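Long-range contact in pectinesterase A (Erwinia chrysanthemi, PDB 2NTP), which removes methyl esters from the polygalacturonate chains of pectin, probably as the first step in maceration and soft-rotting of plant tissue: residues Cys168-Asp180 against Asn187-Lys199. Residues are numbered along the deposited sequence; the frame is centred on the assembly and turned at random.
Sequences CRISGTVDFIFGD and NCDLVSRYRADVK. With ADA (alpha-D-galactopyranuronic acid), chain C.
Cys168 and Cys188 clamp the start of two parallel strands, 169-172 and 189-192, with a disulfide whose SG atoms are 2.1 Å apart. Beyond it five backbone hydrogen bonds pass back and forth, from Asp189 N to Cys168 O as far as Arg193 N to Gly172 O; the shortest, Val191 N to Ile170 O (2.7 Å), is nearly straight, with 170° at the hydrogen.

Apolar contacts gather on the inward face. Leu190 CD2 lies 4.0 Å from Ile170 CB, the two side chains running alongside each other, and Ile177, at the corner, brings CD1 across that same methyl at about a right angle. Phe176, its CG wedged between backbone N and carbonyl carbon (chi1 70°), lays one ring face against the Ser171-Gly172 peptide, Gly172 N over its centre, and brings CZ to 3.8 Å from Val191 O. On the other face, the extended Arg169 chain carries its guanidinium past Val191, whose CG2 covers one face near the rim, 3.8 Å from the plane.

Past the strands, Thr173 CG2 fits against Arg195 CD at 3.7 Å. Arg195, bent at chi2 and chi3, sets NH1 near Val174 CG2 (3.5 Å), while NE and NH2 form a side-on salt bridge with the two carboxylate oxygens of Asp197, NE to OD1 at 2.8 Å; NH2 also bonds a galacturonate of the bound hexasaccharide. Asp175, the nucleophile, follows Val174 at the corner, with Arg243 in a salt bridge to its OD1.

The two strands belong to successive coils of the right-handed parallel beta-helix and are neighbours in one of its sheets, flanked by strand 147-150 beside 169-172 and by 226-229 beside 189-192, while strand 178-179 turns away into the sheet containing 205-210.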
loop_
_atom_site.group_PDB
_atom_site.type_symbol
_atom_site.label_atom_id
_atom_site.label_comp_id
_atom_site.label_asym_id
_atom_site.label_seq_id
_atom_site.Cartn_x
_atom_site.Cartn_y
_atom_site.Cartn_z
ATOM N N CYS A 168 5.885 5.704 -9.130
ATOM C CA CYS A 168 4.658 4.974 -8.906
ATOM C C CYS A 168 3.457 5.893 -8.699
ATOM O O CYS A 168 3.611 7.090 -8.458
ATOM C CB CYS A 168 4.845 4.001 -7.736
ATOM S SG CYS A 168 4.640 4.667 -6.064
ATOM N N ARG A 169 2.262 5.326 -8.846
ATOM C CA ARG A 169 1.031 6.004 -8.449
ATOM C C ARG A 169 0.330 5.123 -7.435
ATOM O O ARG A 169 0.201 3.917 -7.641
ATOM C CB ARG A 169 0.118 6.267 -9.656
ATOM C CG ARG A 169 -1.095 7.175 -9.357
ATOM C CD ARG A 169 -2.092 7.131 -10.517
ATOM N NE ARG A 169 -3.226 8.060 -10.386
ATOM C CZ ARG A 169 -4.421 7.750 -9.880
ATOM N NH1 ARG A 169 -4.668 6.530 -9.405
ATOM N NH2 ARG A 169 -5.374 8.678 -9.827
ATOM N N ILE A 170 -0.089 5.716 -6.320
ATOM C CA ILE A 170 -0.872 4.991 -5.315
ATOM C C ILE A 170 -2.049 5.865 -4.906
ATOM O O ILE A 170 -1.859 7.009 -4.504
ATOM C CB ILE A 170 -0.031 4.609 -4.064
ATOM C CG1 ILE A 170 1.226 3.819 -4.469
ATOM C CG2 ILE A 170 -0.892 3.811 -3.072
ATOM C CD1 ILE A 170 2.226 3.557 -3.338
ATOM N N SER A 171 -3.259 5.326 -5.028
ATOM C CA SER A 171 -4.469 6.062 -4.686
ATOM C C SER A 171 -5.223 5.375 -3.562
ATOM O O SER A 171 -5.128 4.154 -3.389
ATOM C CB SER A 171 -5.385 6.201 -5.908
ATOM O OG SER A 171 -6.018 4.978 -6.221
ATOM N N GLY A 172 -5.981 6.167 -2.808
ATOM C CA GLY A 172 -6.799 5.629 -1.731
ATOM C C GLY A 172 -7.398 6.685 -0.826
ATOM O O GLY A 172 -7.310 7.890 -1.090
ATOM N N THR A 173 -7.998 6.216 0.260
ATOM C CA THR A 173 -8.677 7.087 1.213
ATOM C C THR A 173 -8.121 6.875 2.624
ATOM O O THR A 173 -7.235 7.615 3.072
ATOM C CB THR A 173 -10.200 6.840 1.179
ATOM O OG1 THR A 173 -10.451 5.438 1.305
ATOM C CG2 THR A 173 -10.795 7.324 -0.147
ATOM N N VAL A 174 -8.614 5.844 3.303
ATOM C CA VAL A 174 -8.242 5.586 4.696
ATOM C C VAL A 174 -7.084 4.599 4.782
ATOM O O VAL A 174 -7.199 3.460 4.326
ATOM C CB VAL A 174 -9.457 5.043 5.503
ATOM C CG1 VAL A 174 -9.018 4.472 6.860
ATOM C CG2 VAL A 174 -10.513 6.132 5.685
ATOM N N ASP A 175 -5.971 5.048 5.372
ATOM C CA ASP A 175 -4.826 4.185 5.664
ATOM C C ASP A 175 -4.330 3.473 4.406
ATOM O O ASP A 175 -4.100 2.259 4.429
ATOM C CB ASP A 175 -5.184 3.152 6.757
ATOM C CG ASP A 175 -5.618 3.796 8.075
ATOM O OD1 ASP A 175 -5.519 5.026 8.213
ATOM O OD2 ASP A 175 -6.062 3.057 8.987
ATOM N N PHE A 176 -4.179 4.212 3.304
ATOM C CA PHE A 176 -3.950 3.538 2.021
ATOM C C PHE A 176 -2.524 3.029 1.790
ATOM O O PHE A 176 -2.273 2.293 0.835
ATOM C CB PHE A 176 -4.602 4.245 0.809
ATOM C CG PHE A 176 -3.984 5.569 0.407
ATOM C CD1 PHE A 176 -2.879 5.614 -0.447
ATOM C CD2 PHE A 176 -4.570 6.774 0.806
ATOM C CE1 PHE A 176 -2.334 6.842 -0.866
ATOM C CE2 PHE A 176 -4.042 8.010 0.386
ATOM C CZ PHE A 176 -2.920 8.042 -0.444
ATOM N N ILE A 177 -1.610 3.413 2.678
ATOM C CA ILE A 177 -0.321 2.737 2.814
ATOM C C ILE A 177 -0.212 2.408 4.287
ATOM O O ILE A 177 -0.156 3.310 5.114
ATOM C CB ILE A 177 0.879 3.622 2.403
ATOM C CG1 ILE A 177 0.738 4.094 0.950
ATOM C CG2 ILE A 177 2.193 2.849 2.601
ATOM C CD1 ILE A 177 1.704 5.226 0.565
ATOM N N PHE A 178 -0.199 1.123 4.620
ATOM C CA PHE A 178 -0.208 0.728 6.034
ATOM C C PHE A 178 0.591 -0.544 6.272
ATOM O O PHE A 178 0.814 -1.333 5.347
ATOM C CB PHE A 178 -1.651 0.581 6.557
ATOM C CG PHE A 178 -2.373 -0.645 6.051
ATOM C CD1 PHE A 178 -2.757 -0.744 4.715
ATOM C CD2 PHE A 178 -2.683 -1.696 6.917
ATOM C CE1 PHE A 178 -3.416 -1.876 4.241
ATOM C CE2 PHE A 178 -3.362 -2.829 6.457
ATOM C CZ PHE A 178 -3.730 -2.917 5.119
ATOM N N GLY A 179 1.018 -0.738 7.517
ATOM C CA GLY A 179 1.744 -1.953 7.879
ATOM C C GLY A 179 3.082 -1.675 8.536
ATOM O O GLY A 179 3.439 -0.524 8.792
ATOM N N ASP A 180 3.813 -2.754 8.805
ATOM C CA ASP A 180 5.009 -2.722 9.642
ATOM C C ASP A 180 6.293 -2.893 8.836
ATOM O O ASP A 180 7.377 -2.979 9.406
ATOM C CB ASP A 180 4.920 -3.844 10.673
ATOM C CG ASP A 180 4.788 -5.205 10.017
ATOM O OD1 ASP A 180 3.704 -5.505 9.469
ATOM O OD2 ASP A 180 5.768 -5.971 10.032
ATOM N N ASN A 187 9.724 9.305 -5.949
ATOM C CA ASN A 187 9.101 9.860 -7.153
ATOM C C ASN A 187 7.728 9.246 -7.431
ATOM O O ASN A 187 7.412 8.879 -8.565
ATOM C CB ASN A 187 10.037 9.736 -8.367
ATOM C CG ASN A 187 9.570 10.558 -9.551
ATOM O OD1 ASN A 187 9.073 11.674 -9.390
ATOM N ND2 ASN A 187 9.727 10.011 -10.748
ATOM N N CYS A 188 6.926 9.139 -6.374
ATOM C CA CYS A 188 5.581 8.592 -6.477
ATOM C C CYS A 188 4.526 9.684 -6.349
ATOM O O CYS A 188 4.746 10.697 -5.669
ATOM C CB CYS A 188 5.359 7.533 -5.396
ATOM S SG CYS A 188 6.198 5.961 -5.700
ATOM N N ASP A 189 3.385 9.467 -7.001
ATOM C CA ASP A 189 2.200 10.285 -6.788
ATOM C C ASP A 189 1.284 9.554 -5.823
ATOM O O ASP A 189 0.804 8.460 -6.122
ATOM C CB ASP A 189 1.460 10.535 -8.099
ATOM C CG ASP A 189 2.093 11.634 -8.932
ATOM O OD1 ASP A 189 3.113 12.201 -8.505
ATOM O OD2 ASP A 189 1.561 11.925 -10.019
ATOM N N LEU A 190 1.052 10.159 -4.667
ATOM C CA LEU A 190 0.149 9.590 -3.673
ATOM C C LEU A 190 -1.150 10.374 -3.738
ATOM O O LEU A 190 -1.182 11.567 -3.416
ATOM C CB LEU A 190 0.775 9.642 -2.273
ATOM C CG LEU A 190 2.171 9.006 -2.117
ATOM C CD1 LEU A 190 2.625 9.059 -0.665
ATOM C CD2 LEU A 190 2.229 7.562 -2.635
ATOM N N VAL A 191 -2.208 9.696 -4.178
ATOM C CA VAL A 191 -3.444 10.353 -4.599
ATOM C C VAL A 191 -4.572 10.141 -3.589
ATOM O O VAL A 191 -5.090 9.031 -3.452
ATOM C CB VAL A 191 -3.876 9.873 -6.017
ATOM C CG1 VAL A 191 -5.106 10.632 -6.503
ATOM C CG2 VAL A 191 -2.717 10.019 -7.020
ATOM N N SER A 192 -4.935 11.214 -2.886
ATOM C CA SER A 192 -6.031 11.190 -1.911
ATOM C C SER A 192 -7.366 11.335 -2.627
ATOM O O SER A 192 -7.583 12.302 -3.372
ATOM C CB SER A 192 -5.874 12.323 -0.898
ATOM O OG SER A 192 -4.767 12.115 -0.050
ATOM N N ARG A 193 -8.264 10.392 -2.374
ATOM C CA ARG A 193 -9.499 10.290 -3.145
ATOM C C ARG A 193 -10.696 10.966 -2.487
ATOM O O ARG A 193 -10.779 11.093 -1.255
ATOM C CB ARG A 193 -9.802 8.823 -3.476
ATOM C CG ARG A 193 -8.653 8.129 -4.217
ATOM C CD ARG A 193 -9.037 6.734 -4.686
ATOM N NE ARG A 193 -9.849 6.759 -5.907
ATOM C CZ ARG A 193 -10.183 5.677 -6.606
ATOM N NH1 ARG A 193 -9.782 4.475 -6.207
ATOM N NH2 ARG A 193 -10.917 5.799 -7.707
ATOM N N TYR A 194 -11.625 11.395 -3.333
ATOM C CA TYR A 194 -12.851 12.042 -2.891
ATOM C C TYR A 194 -13.760 11.076 -2.124
ATOM O O TYR A 194 -13.943 9.924 -2.528
ATOM C CB TYR A 194 -13.584 12.617 -4.102
ATOM C CG TYR A 194 -14.934 13.203 -3.766
ATOM C CD1 TYR A 194 -15.037 14.405 -3.057
ATOM C CD2 TYR A 194 -16.105 12.555 -4.143
ATOM C CE1 TYR A 194 -16.276 14.946 -2.739
ATOM C CE2 TYR A 194 -17.349 13.091 -3.828
ATOM C CZ TYR A 194 -17.424 14.283 -3.125
ATOM O OH TYR A 194 -18.655 14.822 -2.807
ATOM N N ARG A 195 -14.319 11.557 -1.014
ATOM C CA ARG A 195 -15.256 10.783 -0.200
ATOM C C ARG A 195 -16.640 11.418 -0.236
ATOM O O ARG A 195 -16.884 12.409 0.454
ATOM C CB ARG A 195 -14.796 10.732 1.264
ATOM C CG ARG A 195 -13.529 9.923 1.540
ATOM C CD ARG A 195 -13.793 8.419 1.626
ATOM N NE ARG A 195 -14.784 8.012 2.627
ATOM C CZ ARG A 195 -14.517 7.741 3.906
ATOM N NH1 ARG A 195 -13.289 7.877 4.390
ATOM N NH2 ARG A 195 -15.496 7.355 4.723
ATOM N N ALA A 196 -17.538 10.852 -1.036
ATOM C CA ALA A 196 -18.909 11.354 -1.136
ATOM C C ALA A 196 -19.685 11.143 0.165
ATOM O O ALA A 196 -20.685 11.830 0.425
ATOM C CB ALA A 196 -19.633 10.691 -2.298
ATOM N N ASP A 197 -19.214 10.200 0.978
ATOM C CA ASP A 197 -19.920 9.777 2.188
ATOM C C ASP A 197 -19.484 10.509 3.460
ATOM O O ASP A 197 -20.010 10.239 4.544
ATOM C CB ASP A 197 -19.789 8.257 2.380
ATOM C CG ASP A 197 -18.346 7.807 2.585
ATOM O OD1 ASP A 197 -17.476 8.189 1.779
ATOM O OD2 ASP A 197 -18.084 7.053 3.548
ATOM N N VAL A 198 -18.535 11.433 3.325
ATOM C CA VAL A 198 -17.994 12.171 4.471
ATOM C C VAL A 198 -18.526 13.604 4.508
ATOM O O VAL A 198 -18.401 14.346 3.533
ATOM C CB VAL A 198 -16.437 12.158 4.476
ATOM C CG1 VAL A 198 -15.872 13.115 5.520
ATOM C CG2 VAL A 198 -15.924 10.753 4.733
ATOM N N LYS A 199 -19.120 13.972 5.644
ATOM C CA LYS A 199 -19.686 15.307 5.854
ATOM C C LYS A 199 -18.620 16.391 5.807
ATOM O O LYS A 199 -17.474 16.166 6.205
ATOM C CB LYS A 199 -20.399 15.383 7.207
ATOM C CG LYS A 199 -21.673 14.570 7.308
ATOM C CD LYS A 199 -22.306 14.758 8.678
ATOM C CE LYS A 199 -23.482 13.821 8.892
ATOM N NZ LYS A 199 -24.654 14.186 8.056
HETATM C C1 ADA C . -10.882 0.389 10.528
HETATM C C2 ADA C . -10.479 -0.390 11.775
HETATM C C3 ADA C . -9.040 -0.043 12.164
HETATM C C4 ADA C . -8.107 -0.248 10.967
HETATM C C5 ADA C . -8.601 0.603 9.795
HETATM C C6 ADA C . -7.755 0.475 8.554
HETATM O O2 ADA C . -11.386 -0.074 12.839
HETATM O O3 ADA C . -8.629 -0.848 13.278
HETATM O O4 ADA C . -8.139 -1.624 10.571
HETATM O O5 ADA C . -9.937 0.187 9.473
HETATM O O6B ADA C . -6.501 0.522 8.620
HETATM O O6A ADA C . -8.368 0.337 7.476
#